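Local coordinates for SusD superfamily protein (Bacteroides thetaiotaomicron VPI-5482, PDB 3HDX), which probably binds polysaccharide at the outer membrane, as a SusD-family protein likely to deliver glycans for uptake and carbohydrate metabolism, at residues T25-A30 and G260-A264; G39-D45 and M425-W431; N106-D110 and L180-S184. All coordinates share one frame; numbering follows the deposited sequence.

Contact 1 (T25-A30 and G260-A264). With EDO (1,2-ethanediol), chain I.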
loop_
_atom_site.group_PDB
_atom_site.type_symbol
_atom_site.label_atom_id
_atom_site.label_comp_id
_atom_site.label_asym_id
_atom_site.label_seq_id
_atom_site.Cartn_x
_atom_site.Cartn_y
_atom_site.Cartn_z
ATOM N N THR A 25 5.910 0.037 -11.518
ATOM C CA THR A 25 5.112 -0.330 -10.324
ATOM C C THR A 25 4.651 0.941 -9.588
ATOM O O THR A 25 3.489 1.087 -9.250
ATOM C CB THR A 25 5.839 -1.292 -9.388
ATOM O OG1 THR A 25 6.395 -2.396 -10.143
ATOM C CG2 THR A 25 4.842 -1.804 -8.332
ATOM N N ARG A 26 5.556 1.902 -9.459
ATOM C CA ARG A 26 5.226 3.215 -8.865
ATOM C C ARG A 26 4.115 3.873 -9.701
ATOM O O ARG A 26 3.119 4.318 -9.161
ATOM C CB ARG A 26 6.461 4.089 -8.815
ATOM C CG ARG A 26 6.224 5.455 -8.225
ATOM C CD ARG A 26 7.474 6.258 -8.219
ATOM N NE ARG A 26 7.918 6.629 -9.583
ATOM C CZ ARG A 26 9.090 6.308 -10.173
ATOM N NH1 ARG A 26 10.067 5.627 -9.562
ATOM N NH2 ARG A 26 9.317 6.721 -11.424
ATOM N N ALA A 27 4.277 3.857 -11.034
ATOM C CA ALA A 27 3.287 4.451 -11.929
ATOM C C ALA A 27 1.906 3.808 -11.816
ATOM O O ALA A 27 0.884 4.514 -11.871
ATOM C CB ALA A 27 3.775 4.414 -13.370
ATOM N N ALA A 28 1.849 2.490 -11.599
ATOM C CA ALA A 28 0.559 1.800 -11.466
ATOM C C ALA A 28 -0.244 2.314 -10.270
ATOM O O ALA A 28 -1.441 2.489 -10.345
ATOM C CB ALA A 28 0.739 0.258 -11.346
ATOM N N LEU A 29 0.469 2.549 -9.168
ATOM C CA LEU A 29 -0.137 3.038 -7.912
ATOM C C LEU A 29 -0.355 4.540 -7.915
ATOM O O LEU A 29 -1.280 5.033 -7.287
ATOM C CB LEU A 29 0.720 2.659 -6.688
ATOM C CG LEU A 29 0.485 1.251 -6.148
ATOM C CD1 LEU A 29 0.721 0.153 -7.159
ATOM C CD2 LEU A 29 1.305 1.036 -4.901
ATOM N N ALA A 30 0.507 5.267 -8.610
ATOM C CA ALA A 30 0.479 6.741 -8.578
ATOM C C ALA A 30 -0.401 7.375 -9.644
ATOM O O ALA A 30 -0.937 8.452 -9.412
ATOM C CB ALA A 30 1.908 7.329 -8.668
ATOM N N GLY A 260 7.705 0.378 -0.204
ATOM C CA GLY A 260 7.230 1.645 -0.725
ATOM C C GLY A 260 7.861 1.973 -2.050
ATOM O O GLY A 260 8.658 1.180 -2.556
ATOM N N PHE A 261 7.453 3.113 -2.622
ATOM C CA PHE A 261 7.918 3.570 -3.944
ATOM C C PHE A 261 8.228 5.045 -3.857
ATOM O O PHE A 261 7.425 5.838 -3.341
ATOM C CB PHE A 261 6.866 3.302 -5.027
ATOM C CG PHE A 261 6.518 1.862 -5.124
ATOM C CD1 PHE A 261 7.292 1.002 -5.895
ATOM C CD2 PHE A 261 5.481 1.338 -4.364
ATOM C CE1 PHE A 261 7.034 -0.394 -5.889
ATOM C CE2 PHE A 261 5.212 -0.048 -4.373
ATOM C CZ PHE A 261 5.996 -0.900 -5.147
ATOM N N ASN A 262 9.416 5.389 -4.333
ATOM C CA ASN A 262 9.943 6.742 -4.194
ATOM C C ASN A 262 9.964 7.501 -5.512
ATOM O O ASN A 262 10.078 6.901 -6.586
ATOM C CB ASN A 262 11.379 6.667 -3.663
ATOM C CG ASN A 262 11.504 5.756 -2.467
ATOM O OD1 ASN A 262 10.646 5.769 -1.574
ATOM N ND2 ASN A 262 12.510 4.893 -2.485
ATOM N N PHE A 263 9.989 8.823 -5.414
ATOM C CA PHE A 263 9.987 9.673 -6.624
ATOM C C PHE A 263 11.314 10.434 -6.775
ATOM O O PHE A 263 11.838 10.934 -5.764
ATOM C CB PHE A 263 8.794 10.594 -6.525
ATOM C CG PHE A 263 7.477 9.853 -6.602
ATOM C CD1 PHE A 263 6.981 9.152 -5.476
ATOM C CD2 PHE A 263 6.734 9.838 -7.799
ATOM C CE1 PHE A 263 5.786 8.456 -5.526
ATOM C CE2 PHE A 263 5.507 9.139 -7.869
ATOM C CZ PHE A 263 5.028 8.462 -6.738
ATOM N N ALA A 264 11.845 10.486 -8.017
ATOM C CA ALA A 264 13.125 11.186 -8.364
ATOM C C ALA A 264 12.883 12.350 -9.332
ATOM O O ALA A 264 12.458 12.144 -10.480
ATOM C CB ALA A 264 14.156 10.195 -8.967
HETATM C C1 EDO I . 11.069 -0.800 -1.102
HETATM O O1 EDO I . 9.805 -1.357 -1.211
HETATM C C2 EDO I . 11.438 -0.558 0.318
HETATM O O2 EDO I . 10.729 0.594 0.787
#
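The C-terminal turns of helix 11-30, part of the helical framework of this SusD-family fold, pack against the end of strand 259-261 and the residues that follow it, with the Arg-26 chain passing Phe-261 CB to lie on the Phe-263 ring. Arg-26 CD sits over the centre of that ring, 3.5 Å from the centroid, in a CH-pi contact, while Ala-30 CB meets the edge of the same ring at CZ (3.8 Å). The Arg-26 chain runs straight to CD, then bends at chi3 (68°), which swings the guanidinium toward the backbone carbonyl of Asn-262: NH1 gives a weak hydrogen bond to Asn-262 O (3.2 Å, 124° at the hydrogen). With an alanine in place of Phe-263, the Arg-26 methylene chain would probably lose the face it rests on and Ala-30 CB its neighbour, and the guanidinium, whose bond to Asn-262 O is weak, would be freer to turn. Deeper in, Thr-25 CG2 touches Phe-261 CZ at 3.5 Å and Leu-29 CD2 reaches CE2 of that ring at 4.1 Å. Phe-261 is hydrogen-bonded through its backbone to Ile-358. The arrangement is that of a short two-stranded antiparallel sheet, 259-261 with 358-361, whose residue Phe-261 packs on helices 11-30 and 104-129.

Contact 2 (G39-D45 and M425-W431). With EDO (1,2-ethanediol), chain H; EDO (1,2-ethanediol), chain E.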
loop_
_atom_site.group_PDB
_atom_site.type_symbol
_atom_site.label_atom_id
_atom_site.label_comp_id
_atom_site.label_asym_id
_atom_site.label_seq_id
_atom_site.Cartn_x
_atom_site.Cartn_y
_atom_site.Cartn_z
ATOM N N GLY A 39 -7.787 3.476 -2.030
ATOM C CA GLY A 39 -7.517 3.060 -0.662
ATOM C C GLY A 39 -8.006 3.927 0.473
ATOM O O GLY A 39 -8.295 3.419 1.532
ATOM N N ASP A 40 -8.026 5.241 0.270
ATOM C CA ASP A 40 -8.439 6.204 1.285
ATOM C C ASP A 40 -9.792 6.849 1.016
ATOM O O ASP A 40 -10.587 7.043 1.931
ATOM C CB ASP A 40 -7.417 7.343 1.439
ATOM C CG ASP A 40 -6.210 6.938 2.213
ATOM O OD1 ASP A 40 -6.324 6.661 3.413
ATOM O OD2 ASP A 40 -5.132 6.903 1.638
ATOM N N LEU A 41 -10.052 7.190 -0.247
ATOM C CA LEU A 41 -11.247 7.997 -0.563
ATOM C C LEU A 41 -12.546 7.211 -0.541
ATOM O O LEU A 41 -13.579 7.713 -0.056
ATOM C CB LEU A 41 -11.038 8.734 -1.893
ATOM C CG LEU A 41 -12.133 9.725 -2.353
ATOM C CD1 LEU A 41 -12.309 10.855 -1.332
ATOM C CD2 LEU A 41 -11.710 10.271 -3.728
ATOM N N ARG A 42 -12.507 6.002 -1.087
ATOM C CA ARG A 42 -13.668 5.108 -1.231
ATOM C C ARG A 42 -14.240 4.722 0.135
ATOM O O ARG A 42 -13.602 4.024 0.918
ATOM C CB ARG A 42 -13.268 3.887 -2.037
ATOM C CG ARG A 42 -14.399 3.046 -2.490
ATOM C CD ARG A 42 -13.904 1.896 -3.293
ATOM N NE ARG A 42 -15.003 1.118 -3.845
ATOM C CZ ARG A 42 -14.855 -0.091 -4.382
ATOM N NH1 ARG A 42 -13.632 -0.642 -4.505
ATOM N NH2 ARG A 42 -15.931 -0.743 -4.809
ATOM N N LYS A 43 -15.457 5.195 0.406
ATOM C CA LYS A 43 -16.125 5.044 1.704
ATOM C C LYS A 43 -15.215 5.447 2.884
ATOM O O LYS A 43 -15.341 4.941 4.004
ATOM C CB LYS A 43 -16.700 3.637 1.875
ATOM C CG LYS A 43 -17.740 3.233 0.836
ATOM C CD LYS A 43 -18.966 4.150 0.808
ATOM C CE LYS A 43 -19.719 4.178 2.125
ATOM N NZ LYS A 43 -20.866 5.145 2.131
ATOM N N GLY A 44 -14.368 6.452 2.627
ATOM C CA GLY A 44 -13.382 6.872 3.577
ATOM C C GLY A 44 -13.833 7.975 4.489
ATOM O O GLY A 44 -15.025 8.291 4.581
ATOM N N ASP A 45 -12.834 8.570 5.147
ATOM C CA ASP A 45 -13.052 9.641 6.139
ATOM C C ASP A 45 -12.851 11.010 5.591
ATOM O O ASP A 45 -12.980 11.974 6.351
ATOM C CB ASP A 45 -12.136 9.407 7.332
ATOM C CG ASP A 45 -12.487 8.102 8.057
ATOM O OD1 ASP A 45 -13.697 7.858 8.214
ATOM O OD2 ASP A 45 -11.567 7.362 8.458
HETATM N N MSE A 425 -4.045 6.649 8.388
HETATM C CA MSE A 425 -4.848 7.634 7.648
HETATM C C MSE A 425 -3.995 8.273 6.534
HETATM O O MSE A 425 -2.885 8.739 6.786
HETATM C CB MSE A 425 -5.372 8.686 8.633
HETATM C CG MSE A 425 -6.364 9.683 8.022
HETATM SE SE MSE A 425 -7.170 10.801 9.370
HETATM C CE MSE A 425 -8.399 9.601 10.212
ATOM N N GLY A 426 -4.521 8.256 5.316
ATOM C CA GLY A 426 -3.808 8.785 4.187
ATOM C C GLY A 426 -2.733 7.899 3.552
ATOM O O GLY A 426 -2.010 8.350 2.629
ATOM N N GLU A 427 -2.647 6.638 4.009
ATOM C CA GLU A 427 -1.663 5.680 3.490
ATOM C C GLU A 427 -2.253 4.556 2.635
ATOM O O GLU A 427 -1.585 3.550 2.367
ATOM C CB GLU A 427 -0.814 5.138 4.623
ATOM C CG GLU A 427 -0.037 6.218 5.361
ATOM C CD GLU A 427 0.723 5.715 6.542
ATOM O OE1 GLU A 427 1.408 4.645 6.477
ATOM O OE2 GLU A 427 0.666 6.402 7.595
ATOM N N GLY A 428 -3.482 4.744 2.163
ATOM C CA GLY A 428 -4.107 3.810 1.225
ATOM C C GLY A 428 -4.652 2.529 1.803
ATOM O O GLY A 428 -4.874 1.569 1.062
ATOM N N TRP A 429 -4.973 2.540 3.100
ATOM C CA TRP A 429 -5.463 1.348 3.825
ATOM C C TRP A 429 -6.934 1.283 4.178
ATOM O O TRP A 429 -7.490 0.190 4.210
ATOM C CB TRP A 429 -4.660 1.147 5.129
ATOM C CG TRP A 429 -3.328 0.546 4.859
ATOM C CD1 TRP A 429 -2.104 1.117 4.963
ATOM C CD2 TRP A 429 -3.124 -0.792 4.426
ATOM N NE1 TRP A 429 -1.115 0.220 4.580
ATOM C CE2 TRP A 429 -1.712 -0.962 4.231
ATOM C CE3 TRP A 429 -4.003 -1.856 4.121
ATOM C CZ2 TRP A 429 -1.169 -2.143 3.733
ATOM C CZ3 TRP A 429 -3.453 -3.044 3.670
ATOM C CH2 TRP A 429 -2.055 -3.174 3.468
ATOM N N ARG A 430 -7.552 2.435 4.425
ATOM C CA ARG A 430 -8.898 2.467 5.014
ATOM C C ARG A 430 -9.939 1.592 4.316
ATOM O O ARG A 430 -10.653 0.844 4.953
ATOM C CB ARG A 430 -9.376 3.903 5.155
ATOM C CG ARG A 430 -10.725 4.105 5.750
ATOM C CD ARG A 430 -10.918 3.527 7.150
ATOM N NE ARG A 430 -12.243 3.871 7.628
ATOM C CZ ARG A 430 -12.902 3.321 8.652
ATOM N NH1 ARG A 430 -12.376 2.376 9.412
ATOM N NH2 ARG A 430 -14.120 3.763 8.933
ATOM N N TRP A 431 -10.047 1.716 3.013
ATOM C CA TRP A 431 -11.073 0.956 2.273
ATOM C C TRP A 431 -10.845 -0.562 2.405
ATOM O O TRP A 431 -11.761 -1.307 2.726
ATOM C CB TRP A 431 -11.110 1.370 0.792
ATOM C CG TRP A 431 -11.886 0.396 -0.019
ATOM C CD1 TRP A 431 -11.373 -0.503 -0.888
ATOM C CD2 TRP A 431 -13.294 0.118 0.077
ATOM N NE1 TRP A 431 -12.373 -1.314 -1.371
ATOM C CE2 TRP A 431 -13.568 -0.953 -0.795
ATOM C CE3 TRP A 431 -14.333 0.672 0.800
ATOM C CZ2 TRP A 431 -14.861 -1.466 -0.978
ATOM C CZ3 TRP A 431 -15.625 0.164 0.642
ATOM C CH2 TRP A 431 -15.879 -0.895 -0.245
HETATM C C1 EDO H . -16.755 11.765 5.434
HETATM O O1 EDO H . -16.729 10.373 5.742
HETATM C C2 EDO H . -18.109 12.081 4.828
HETATM O O2 EDO H . -18.211 11.355 3.592
HETATM C C1 EDO E . -15.691 1.331 11.308
HETATM O O1 EDO E . -14.423 2.016 11.291
HETATM C C2 EDO E . -16.827 2.323 11.305
HETATM O O2 EDO E . -16.749 3.088 10.101
HETATM O O HOH W 1 -5.596 4.649 4.979
HETATM O O HOH W 2 -14.458 5.595 6.607
#
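Asp-40 and Gly-39 O carry the polar core of this contact. Asp-40 OD2 accepts Gly-428 N at 2.8 Å, the donor standing above the carboxylate plane, and OD1 takes a weak bond from Gly-426 N; a water lies 2.7 Å from Asp-40 OD1 and accepts Trp-429 N. The carboxylate thus holds the glycine-rich turn before helix 430-441 by backbone N-H groups. Gly-39 O receives Trp-431 N at 2.9 Å in a nearly straight bond (177°), tying the end of helix 34-41 to the first turn of helix 430-441. The lack of a side chain on Gly-39 lets the two backbones come together, with Gly-39 CA and Gly-428 CA 4.0 Å apart. Farther out, Asp-45 OD2 and Arg-430 NE form a long salt bridge of 3.7 Å, the oxygen well out of the guanidinium plane; the stronger partner of Asp-45 is Arg-421, at OD1. Arg-42, extended from CG to NE, lays its guanidinium over one face of Trp-431 (centres 4.3 Å apart, planes at 23°), with CD above the five-membered ring. Arg-42 NH2 is also hydrogen-bonded to Asn-60 OD1, which restrains the stacked group. Lys-43 CG touches Trp-431 CZ3 at 3.7 Å. Around this junction, helix 52-58 packs on Leu-41, and Ile-303 of helix 297-303 touches both Asp-45 and Met-425.

Contact 3 (N106-D110 and L180-S184); sequences NLKYD and LYYGS. With EDO (1,2-ethanediol), chain L; EDO (1,2-ethanediol), chain B.
The carboxylate of Asp-110 is gripped by two tyrosine hydroxyls from the loop 180-184, one on each oxygen. Tyr-181 OH donates to Asp-110 OD1 at 2.6 Å, arriving nearly in line with the C-O bond, and Tyr-182 OH donates to OD2, also at 2.6 Å, from the syn side and slightly out of the carboxylate plane. The two rings are turned differently against the acid: that of Tyr-182 lies within 20° of the carboxylate plane, whereas that of Tyr-181 stands at 76° to it. OD2 has a further partner in Tyr-102 OH, so that three phenols surround one acid; such donors would be expected to stabilise its negative charge.

The Asn-106 amide is set obliquely to both of these tyrosine rings. Its ND2 approaches CE1 of Tyr-181 at 3.4 Å and CZ of Tyr-182 at 3.6 Å, and OD1 stands over one face of the Tyr-182 ring, toward its rim. The amide is carried there by a first torsion that sets CG anti to the backbone N (chi1 -159°). A water bridges the two segments, donating to Asn-106 OD1 and accepting Tyr-182 N.

One helical turn on, the edge of Tyr-109 is directed at the face of Tyr-181 in an offset edge-to-face pair, with centroids 5.8 Å apart; CD2 of Tyr-109 meets CE1 of Tyr-181 at 3.8 Å. Tyr-174 packs against both rings, and Gln-113 NE2 is hydrogen-bonded to Tyr-181 OH. Helix 11-30 adjoins the site through Leu-18, which touches Asp-110 and Tyr-181.

Residues Tyr-181 to Ser-184 form a type I' beta turn, closed by backbone bonds in both directions between its end residues, and the whole is a tight turn whose leading aromatic side chains anchor it to a helix through a shared acid.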
loop_
_atom_site.group_PDB
_atom_site.type_symbol
_atom_site.label_atom_id
_atom_site.label_comp_id
_atom_site.label_asym_id
_atom_site.label_seq_id
_atom_site.Cartn_x
_atom_site.Cartn_y
_atom_site.Cartn_z
ATOM N N ASN A 106 24.104 -11.370 -8.739
ATOM C CA ASN A 106 23.431 -10.153 -9.166
ATOM C C ASN A 106 22.163 -10.541 -9.935
ATOM O O ASN A 106 21.111 -9.925 -9.751
ATOM C CB ASN A 106 24.382 -9.326 -10.030
ATOM C CG ASN A 106 24.027 -7.850 -10.140
ATOM O OD1 ASN A 106 24.920 -7.045 -10.461
ATOM N ND2 ASN A 106 22.739 -7.468 -9.935
ATOM N N LEU A 107 22.257 -11.552 -10.786
ATOM C CA LEU A 107 21.081 -12.031 -11.502
ATOM C C LEU A 107 20.001 -12.520 -10.526
ATOM O O LEU A 107 18.798 -12.173 -10.689
ATOM C CB LEU A 107 21.430 -13.160 -12.485
ATOM C CG LEU A 107 20.262 -13.821 -13.241
ATOM C CD1 LEU A 107 19.557 -12.856 -14.240
ATOM C CD2 LEU A 107 20.669 -15.109 -13.919
ATOM N N LYS A 108 20.407 -13.335 -9.553
ATOM C CA LYS A 108 19.443 -13.905 -8.576
ATOM C C LYS A 108 18.730 -12.776 -7.820
ATOM O O LYS A 108 17.515 -12.819 -7.644
ATOM C CB LYS A 108 20.122 -14.880 -7.596
ATOM C CG LYS A 108 20.484 -16.223 -8.223
ATOM C CD LYS A 108 21.149 -17.175 -7.205
ATOM C CE LYS A 108 21.443 -18.586 -7.786
ATOM N N TYR A 109 19.482 -11.752 -7.416
ATOM C CA TYR A 109 18.876 -10.608 -6.730
ATOM C C TYR A 109 17.853 -9.888 -7.628
ATOM O O TYR A 109 16.754 -9.535 -7.192
ATOM C CB TYR A 109 19.917 -9.583 -6.277
ATOM C CG TYR A 109 20.786 -9.926 -5.062
ATOM C CD1 TYR A 109 20.436 -10.921 -4.147
ATOM C CD2 TYR A 109 21.894 -9.143 -4.772
ATOM C CE1 TYR A 109 21.197 -11.182 -3.036
ATOM C CE2 TYR A 109 22.673 -9.379 -3.626
ATOM C CZ TYR A 109 22.312 -10.399 -2.771
ATOM O OH TYR A 109 23.052 -10.622 -1.642
ATOM N N ASP A 110 18.248 -9.636 -8.872
ATOM C CA ASP A 110 17.420 -8.861 -9.784
ATOM C C ASP A 110 16.136 -9.618 -10.127
ATOM O O ASP A 110 15.039 -9.028 -10.130
ATOM C CB ASP A 110 18.153 -8.528 -11.102
ATOM C CG ASP A 110 19.370 -7.626 -10.937
ATOM O OD1 ASP A 110 19.695 -7.182 -9.808
ATOM O OD2 ASP A 110 19.985 -7.347 -11.998
ATOM N N LEU A 180 29.785 -3.965 -4.014
ATOM C CA LEU A 180 28.654 -3.054 -4.193
ATOM C C LEU A 180 27.548 -3.673 -5.031
ATOM O O LEU A 180 27.788 -4.553 -5.854
ATOM C CB LEU A 180 29.106 -1.717 -4.805
ATOM C CG LEU A 180 30.134 -0.877 -3.999
ATOM C CD1 LEU A 180 30.618 0.322 -4.807
ATOM C CD2 LEU A 180 29.578 -0.430 -2.634
ATOM N N TYR A 181 26.313 -3.240 -4.765
ATOM C CA TYR A 181 25.153 -3.661 -5.561
ATOM C C TYR A 181 24.777 -2.459 -6.406
ATOM O O TYR A 181 24.334 -1.446 -5.890
ATOM C CB TYR A 181 24.002 -4.138 -4.685
ATOM C CG TYR A 181 22.806 -4.545 -5.498
ATOM C CD1 TYR A 181 22.790 -5.742 -6.229
ATOM C CD2 TYR A 181 21.681 -3.702 -5.592
ATOM C CE1 TYR A 181 21.654 -6.106 -7.008
ATOM C CE2 TYR A 181 20.572 -4.043 -6.376
ATOM C CZ TYR A 181 20.554 -5.226 -7.073
ATOM O OH TYR A 181 19.459 -5.508 -7.852
ATOM N N TYR A 182 25.003 -2.560 -7.725
ATOM C CA TYR A 182 24.771 -1.456 -8.619
ATOM C C TYR A 182 25.295 -0.110 -8.071
ATOM O O TYR A 182 24.593 0.921 -8.087
ATOM C CB TYR A 182 23.296 -1.398 -9.003
ATOM C CG TYR A 182 22.845 -2.500 -9.944
ATOM C CD1 TYR A 182 23.520 -2.768 -11.145
ATOM C CD2 TYR A 182 21.674 -3.220 -9.694
ATOM C CE1 TYR A 182 23.063 -3.745 -12.027
ATOM C CE2 TYR A 182 21.201 -4.198 -10.584
ATOM C CZ TYR A 182 21.912 -4.452 -11.767
ATOM O OH TYR A 182 21.495 -5.393 -12.657
ATOM N N GLY A 183 26.549 -0.165 -7.582
ATOM C CA GLY A 183 27.255 1.033 -7.112
ATOM C C GLY A 183 27.058 1.537 -5.702
ATOM O O GLY A 183 27.711 2.479 -5.318
ATOM N N SER A 184 26.132 0.936 -4.956
ATOM C CA SER A 184 25.805 1.346 -3.597
ATOM C C SER A 184 25.636 0.125 -2.689
ATOM O O SER A 184 25.655 -1.013 -3.149
ATOM C CB SER A 184 24.536 2.207 -3.610
ATOM O OG SER A 184 24.722 3.446 -4.292
HETATM C C1 EDO L . 29.073 4.656 -3.415
HETATM O O1 EDO L . 27.649 4.752 -3.629
HETATM C C2 EDO L . 29.389 4.535 -1.936
HETATM O O2 EDO L . 29.015 3.229 -1.481
HETATM C C1 EDO B . 20.717 5.017 -5.414
HETATM O O1 EDO B . 19.897 5.762 -4.504
HETATM C C2 EDO B . 21.545 4.053 -4.581
HETATM O O2 EDO B . 22.435 4.759 -3.711
HETATM O O HOH W 3 25.874 -5.063 -8.876
#

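In the fold
From the N terminus, helix 11-30 supplies the first half of contact 1, and helix 34-41, the next in the chain, supplies the first half of contact 2. Helix 104-129 then begins contact 3, which the loop 180-184 closes after 69 intervening residues. Contact 1 closes at 260-264, beside strand 259-261, and contact 2 closes last, at 425-431, where it joins helix 430-441, late in the chain, to helix 34-41 near its start. Contacts 1 and 2 cross, and contact 3 is nested inside both loops. The centres of contacts 1 and 2 are about 18 Å apart, those of contacts 2 and 3 about 35 Å.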